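Local coordinates for competence damage-inducible protein A (Klebsiella pneumoniae subsp. pneumoniae MGH 78578, PDB 5V01), which is of unknown function but belongs to the CinA family, some of whose members are nicotinamide mononucleotide deamidases, at residues I8-V22 against K156-L169. Sequence-based numbering, arbitrary orientation. Where two conformers were deposited one is given.
Sequences IDSDANNTHELTAEV and KAVRYALAALSEKL. With NA (sodium ion), chain E.
Arg159 reaches from helix 156-169 into the N-terminal loop, its long chain folding about CG-CD so that, in the conformer given, the guanidinium slides under the turn Ser10-Asn13. Ser10 O and Asp11 N lie over one face of the group without hydrogen-bonding to it, while Asp11 supplies the salt bridge: Arg159 NH2 gives a hydrogen bond to Asp11 OD1 at 2.7 Å, on the anti side of a carboxylate turned 61° from the guanidinium plane. A water in that plane accepts from Arg159 NE, Ser10 N and Asn13 ND2, the last also donating to Glu7 O. Arginine suits the place because one N-H reaches the carboxylate while others reach the loop through water. Beside it, Ile8 CG2 lies 3.7 Å from Ala163 CB and equally near Tyr160 CE1, the methyl of a beta-branched chain fitting where Ala163 and Ala164 keep the helix surface low.

Segments 15-22 and 156-169 of helices 15-29 and 150-169 run roughly parallel at 30°, their axes 9.3 Å apart, and mesh knobs-into-holes; they belong to the layer of helices on one face of the mixed sheet of this alpha/beta domain, where Ala164 and Tyr160 rest on strand 128-135. Leu18 enters the hole formed by Arg159, Leu162, Ala163 and Ser166, its CD1 4.0 Å from Ala163 CB. One turn on, Val22 fills the next hole: with CG1 anti to the backbone N (chi1 163°), that methyl meets Leu165 CD2 at 3.5 Å, the two side chains crossing nearly at right angles. Near this end Ser166 O binds a sodium ion at 2.3 Å, and two waters bound to the ion donate to Glu21, one weakly to its backbone O and one to OE2.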
loop_
_atom_site.group_PDB
_atom_site.type_symbol
_atom_site.label_atom_id
_atom_site.label_comp_id
_atom_site.label_asym_id
_atom_site.label_seq_id
_atom_site.Cartn_x
_atom_site.Cartn_y
_atom_site.Cartn_z
ATOM N N ILE A 8 21.688 10.117 -4.334
ATOM C CA ILE A 8 20.272 9.729 -4.418
ATOM C C ILE A 8 20.108 8.234 -4.137
ATOM O O ILE A 8 19.184 7.849 -3.444
ATOM C CB ILE A 8 19.661 10.114 -5.791
ATOM C CG1 ILE A 8 19.997 11.580 -6.148
ATOM C CG2 ILE A 8 18.142 9.895 -5.809
ATOM C CD1 ILE A 8 19.420 12.639 -5.215
ATOM N N ASP A 9 21.016 7.399 -4.654
ATOM C CA ASP A 9 21.035 5.948 -4.356
ATOM C C ASP A 9 22.169 5.656 -3.386
ATOM O O ASP A 9 23.284 5.322 -3.797
ATOM C CB ASP A 9 21.232 5.112 -5.625
ATOM C CG ASP A 9 21.211 3.600 -5.345
ATOM O OD1 ASP A 9 20.525 3.167 -4.388
ATOM O OD2 ASP A 9 21.895 2.844 -6.075
ATOM N N SER A 10 21.871 5.793 -2.095
ATOM C CA SER A 10 22.902 5.768 -1.065
ATOM C C SER A 10 22.363 5.210 0.222
ATOM O O SER A 10 21.328 5.665 0.700
ATOM C CB SER A 10 23.397 7.185 -0.795
ATOM O OG SER A 10 24.435 7.185 0.176
ATOM N N ASP A 11 23.102 4.272 0.807
ATOM C CA ASP A 11 22.801 3.750 2.141
ATOM C C ASP A 11 23.002 4.801 3.239
ATOM O O ASP A 11 22.576 4.591 4.372
ATOM C CB ASP A 11 23.643 2.495 2.435
ATOM C CG ASP A 11 23.281 1.304 1.533
ATOM O OD1 ASP A 11 22.404 1.432 0.650
ATOM O OD2 ASP A 11 23.885 0.226 1.705
ATOM N N ALA A 12 23.650 5.919 2.905
ATOM C CA ALA A 12 23.750 7.083 3.790
ATOM C C ALA A 12 22.458 7.907 3.896
ATOM O O ALA A 12 22.375 8.812 4.729
ATOM C CB ALA A 12 24.894 7.976 3.339
ATOM N N ASN A 13 21.466 7.619 3.057
ATOM C CA ASN A 13 20.108 8.183 3.229
ATOM C C ASN A 13 19.301 7.329 4.178
ATOM O O ASN A 13 19.570 6.130 4.335
ATOM C CB ASN A 13 19.355 8.283 1.899
ATOM C CG ASN A 13 19.972 9.282 0.940
ATOM O OD1 ASN A 13 20.448 10.339 1.348
ATOM N ND2 ASN A 13 19.936 8.959 -0.351
ATOM N N ASN A 14 18.340 7.976 4.833
ATOM C CA ASN A 14 17.454 7.301 5.772
ATOM C C ASN A 14 16.006 7.592 5.358
ATOM O O ASN A 14 15.608 8.737 5.151
ATOM C CB ASN A 14 17.707 7.801 7.188
ATOM C CG ASN A 14 16.728 7.229 8.176
ATOM O OD1 ASN A 14 15.674 7.838 8.444
ATOM N ND2 ASN A 14 17.037 6.032 8.701
ATOM N N THR A 15 15.191 6.539 5.299
ATOM C CA THR A 15 13.832 6.666 4.772
ATOM C C THR A 15 12.930 7.665 5.548
ATOM O O THR A 15 12.269 8.459 4.939
ATOM C CB THR A 15 13.218 5.259 4.570
ATOM O OG1 THR A 15 13.951 4.610 3.503
ATOM C CG2 THR A 15 11.747 5.335 4.236
ATOM N N HIS A 16 12.930 7.630 6.883
ATOM C CA HIS A 16 12.085 8.572 7.633
ATOM C C HIS A 16 12.592 10.020 7.518
ATOM O O HIS A 16 11.802 10.956 7.444
ATOM C CB HIS A 16 11.955 8.178 9.103
ATOM C CG HIS A 16 10.770 8.792 9.789
ATOM N ND1 HIS A 16 10.363 10.087 9.555
ATOM C CD2 HIS A 16 9.916 8.295 10.718
ATOM C CE1 HIS A 16 9.305 10.358 10.292
ATOM N NE2 HIS A 16 9.015 9.290 11.014
ATOM N N GLU A 17 13.914 10.201 7.491
ATOM C CA GLU A 17 14.485 11.514 7.250
ATOM C C GLU A 17 14.061 12.052 5.870
ATOM O O GLU A 17 13.711 13.217 5.711
ATOM C CB GLU A 17 15.988 11.383 7.366
ATOM C CG GLU A 17 16.733 12.683 7.515
ATOM C CD GLU A 17 18.203 12.473 7.778
ATOM O OE1 GLU A 17 18.902 13.496 7.755
ATOM O OE2 GLU A 17 18.669 11.322 7.996
ATOM N N LEU A 18 14.025 11.171 4.869
ATOM C CA LEU A 18 13.589 11.558 3.527
ATOM C C LEU A 18 12.118 11.906 3.484
ATOM O O LEU A 18 11.710 12.890 2.853
ATOM C CB LEU A 18 13.878 10.448 2.533
ATOM C CG LEU A 18 15.341 10.246 2.153
ATOM C CD1 LEU A 18 15.472 8.942 1.374
ATOM C CD2 LEU A 18 15.912 11.423 1.363
ATOM N N THR A 19 11.331 11.094 4.173
ATOM C CA THR A 19 9.921 11.318 4.220
ATOM C C THR A 19 9.568 12.673 4.878
ATOM O O THR A 19 8.627 13.356 4.453
ATOM C CB THR A 19 9.242 10.148 4.927
ATOM O OG1 THR A 19 9.527 8.911 4.244
ATOM C CG2 THR A 19 7.832 10.367 4.861
ATOM N N ALA A 20 10.352 13.074 5.879
ATOM C CA ALA A 20 10.192 14.384 6.542
ATOM C C ALA A 20 10.444 15.531 5.564
ATOM O O ALA A 20 9.692 16.518 5.517
ATOM C CB ALA A 20 11.092 14.500 7.747
ATOM N N GLU A 21 11.512 15.391 4.780
ATOM C CA GLU A 21 11.875 16.428 3.828
ATOM C C GLU A 21 10.827 16.520 2.717
ATOM O O GLU A 21 10.418 17.615 2.294
ATOM C CB GLU A 21 13.260 16.122 3.273
ATOM C CG GLU A 21 13.824 17.157 2.345
ATOM C CD GLU A 21 15.236 16.818 1.898
ATOM O OE1 GLU A 21 15.825 15.819 2.369
ATOM O OE2 GLU A 21 15.729 17.543 1.027
ATOM N N VAL A 22 10.371 15.351 2.256
ATOM C CA VAL A 22 9.329 15.298 1.218
ATOM C C VAL A 22 8.017 15.930 1.695
ATOM O O VAL A 22 7.419 16.741 1.009
ATOM C CB VAL A 22 9.085 13.847 0.756
ATOM C CG1 VAL A 22 7.759 13.666 0.009
ATOM C CG2 VAL A 22 10.260 13.374 -0.099
ATOM N N LYS A 156 15.877 -0.545 -0.567
ATOM C CA LYS A 156 16.651 0.359 -1.434
ATOM C C LYS A 156 15.778 1.093 -2.440
ATOM O O LYS A 156 15.992 2.269 -2.729
ATOM C CB LYS A 156 17.742 -0.413 -2.163
ATOM C CG LYS A 156 18.906 -0.830 -1.267
ATOM C CD LYS A 156 19.888 -1.696 -2.036
ATOM C CE LYS A 156 21.141 -1.983 -1.218
ATOM N NZ LYS A 156 22.072 -2.865 -1.961
ATOM N N ALA A 157 14.809 0.382 -3.003
ATOM C CA ALA A 157 13.943 0.973 -4.014
ATOM C C ALA A 157 13.029 2.029 -3.412
ATOM O O ALA A 157 12.826 3.087 -3.980
ATOM C CB ALA A 157 13.114 -0.113 -4.685
ATOM N N VAL A 158 12.491 1.754 -2.231
ATOM C CA VAL A 158 11.685 2.746 -1.530
ATOM C C VAL A 158 12.519 4.006 -1.224
ATOM O O VAL A 158 12.074 5.130 -1.475
ATOM C CB VAL A 158 11.107 2.158 -0.212
ATOM C CG1 VAL A 158 10.515 3.262 0.667
ATOM C CG2 VAL A 158 10.047 1.087 -0.537
ATOM N N ARG A 159 13.726 3.811 -0.696
ATOM C CA ARG A 159 14.609 4.931 -0.371
ATOM C C ARG A 159 14.946 5.737 -1.639
ATOM O O ARG A 159 14.922 6.971 -1.628
ATOM C CB ARG A 159 15.879 4.412 0.302
ATOM C CG ARG A 159 16.526 5.329 1.325
ATOM C CD ARG A 159 17.726 4.610 1.921
ATOM N NE ARG A 159 18.603 4.115 0.861
ATOM C CZ ARG A 159 19.430 3.082 0.971
ATOM N NH1 ARG A 159 19.523 2.411 2.112
ATOM N NH2 ARG A 159 20.175 2.726 -0.068
ATOM N N TYR A 160 15.230 5.040 -2.735
ATOM C CA TYR A 160 15.574 5.721 -3.993
ATOM C C TYR A 160 14.393 6.541 -4.498
ATOM O O TYR A 160 14.551 7.674 -4.936
ATOM C CB TYR A 160 16.007 4.702 -5.052
ATOM C CG TYR A 160 16.472 5.357 -6.320
ATOM C CD1 TYR A 160 17.730 5.915 -6.379
ATOM C CD2 TYR A 160 15.641 5.490 -7.427
ATOM C CE1 TYR A 160 18.173 6.555 -7.507
ATOM C CE2 TYR A 160 16.090 6.134 -8.558
ATOM C CZ TYR A 160 17.353 6.672 -8.582
ATOM O OH TYR A 160 17.833 7.322 -9.689
ATOM N N ALA A 161 13.205 5.947 -4.470
ATOM C CA ALA A 161 12.017 6.663 -4.925
ATOM C C ALA A 161 11.836 7.980 -4.184
ATOM O O ALA A 161 11.515 9.011 -4.781
ATOM C CB ALA A 161 10.771 5.812 -4.786
ATOM N N LEU A 162 12.045 7.923 -2.865
ATOM C CA LEU A 162 11.875 9.085 -2.016
ATOM C C LEU A 162 13.007 10.105 -2.190
ATOM O O LEU A 162 12.751 11.307 -2.179
ATOM C CB LEU A 162 11.752 8.679 -0.547
ATOM C CG LEU A 162 10.473 7.907 -0.196
ATOM C CD1 LEU A 162 10.646 7.201 1.155
ATOM C CD2 LEU A 162 9.254 8.818 -0.196
ATOM N N ALA A 163 14.250 9.623 -2.268
ATOM C CA ALA A 163 15.400 10.522 -2.430
ATOM C C ALA A 163 15.280 11.265 -3.757
ATOM O O ALA A 163 15.515 12.480 -3.827
ATOM C CB ALA A 163 16.700 9.754 -2.352
ATOM N N ALA A 164 14.895 10.549 -4.810
ATOM C CA ALA A 164 14.727 11.200 -6.121
ATOM C C ALA A 164 13.566 12.200 -6.096
ATOM O O ALA A 164 13.633 13.299 -6.652
ATOM C CB ALA A 164 14.519 10.167 -7.205
ATOM N N LEU A 165 12.470 11.823 -5.423
ATOM C CA LEU A 165 11.352 12.744 -5.260
ATOM C C LEU A 165 11.792 14.021 -4.528
ATOM O O LEU A 165 11.409 15.115 -4.932
ATOM C CB LEU A 165 10.226 12.076 -4.478
ATOM C CG LEU A 165 9.028 12.993 -4.179
ATOM C CD1 LEU A 165 8.364 13.474 -5.466
ATOM C CD2 LEU A 165 8.023 12.320 -3.255
ATOM N N SER A 166 12.588 13.868 -3.459
ATOM C CA SER A 166 13.088 15.017 -2.677
ATOM C C SER A 166 13.871 16.008 -3.545
ATOM O O SER A 166 13.676 17.242 -3.451
ATOM C CB SER A 166 13.902 14.562 -1.439
ATOM O OG SER A 166 15.259 14.189 -1.700
ATOM N N GLU A 167 14.706 15.448 -4.418
ATOM C CA GLU A 167 15.464 16.223 -5.389
ATOM C C GLU A 167 14.559 16.932 -6.377
ATOM O O GLU A 167 14.707 18.129 -6.625
ATOM C CB GLU A 167 16.510 15.345 -6.077
ATOM C CG GLU A 167 17.577 16.061 -6.884
ATOM C CD GLU A 167 17.126 16.589 -8.218
ATOM O OE1 GLU A 167 16.076 16.180 -8.758
ATOM O OE2 GLU A 167 17.854 17.455 -8.732
ATOM N N LYS A 168 13.590 16.193 -6.921
ATOM C CA LYS A 168 12.685 16.771 -7.892
ATOM C C LYS A 168 11.829 17.889 -7.336
ATOM O O LYS A 168 11.610 18.894 -8.020
ATOM C CB LYS A 168 11.831 15.703 -8.572
ATOM C CG LYS A 168 12.661 14.769 -9.442
ATOM C CD LYS A 168 11.913 13.530 -9.900
ATOM C CE LYS A 168 12.833 12.402 -10.357
ATOM N NZ LYS A 168 13.674 12.820 -11.483
ATOM N N LEU A 169 11.412 17.764 -6.074
ATOM C CA LEU A 169 10.604 18.789 -5.435
ATOM C C LEU A 169 11.330 20.117 -5.311
ATOM O O LEU A 169 10.679 21.138 -5.271
ATOM C CB LEU A 169 10.114 18.329 -4.058
ATOM C CG LEU A 169 8.982 17.293 -4.124
ATOM C CD1 LEU A 169 8.797 16.579 -2.792
ATOM C CD2 LEU A 169 7.688 17.946 -4.572
HETATM NA NA NA E . 13.202 18.700 -1.766
HETATM O O HOH W 1 18.720 6.237 -1.592
HETATM O O HOH W 2 18.542 3.461 -2.538
HETATM O O HOH W 3 19.449 3.456 5.236
HETATM O O HOH W 4 17.382 14.497 0.407
HETATM O O HOH W 5 11.655 17.283 -0.534
HETATM O O HOH W 6 13.830 19.813 0.698
#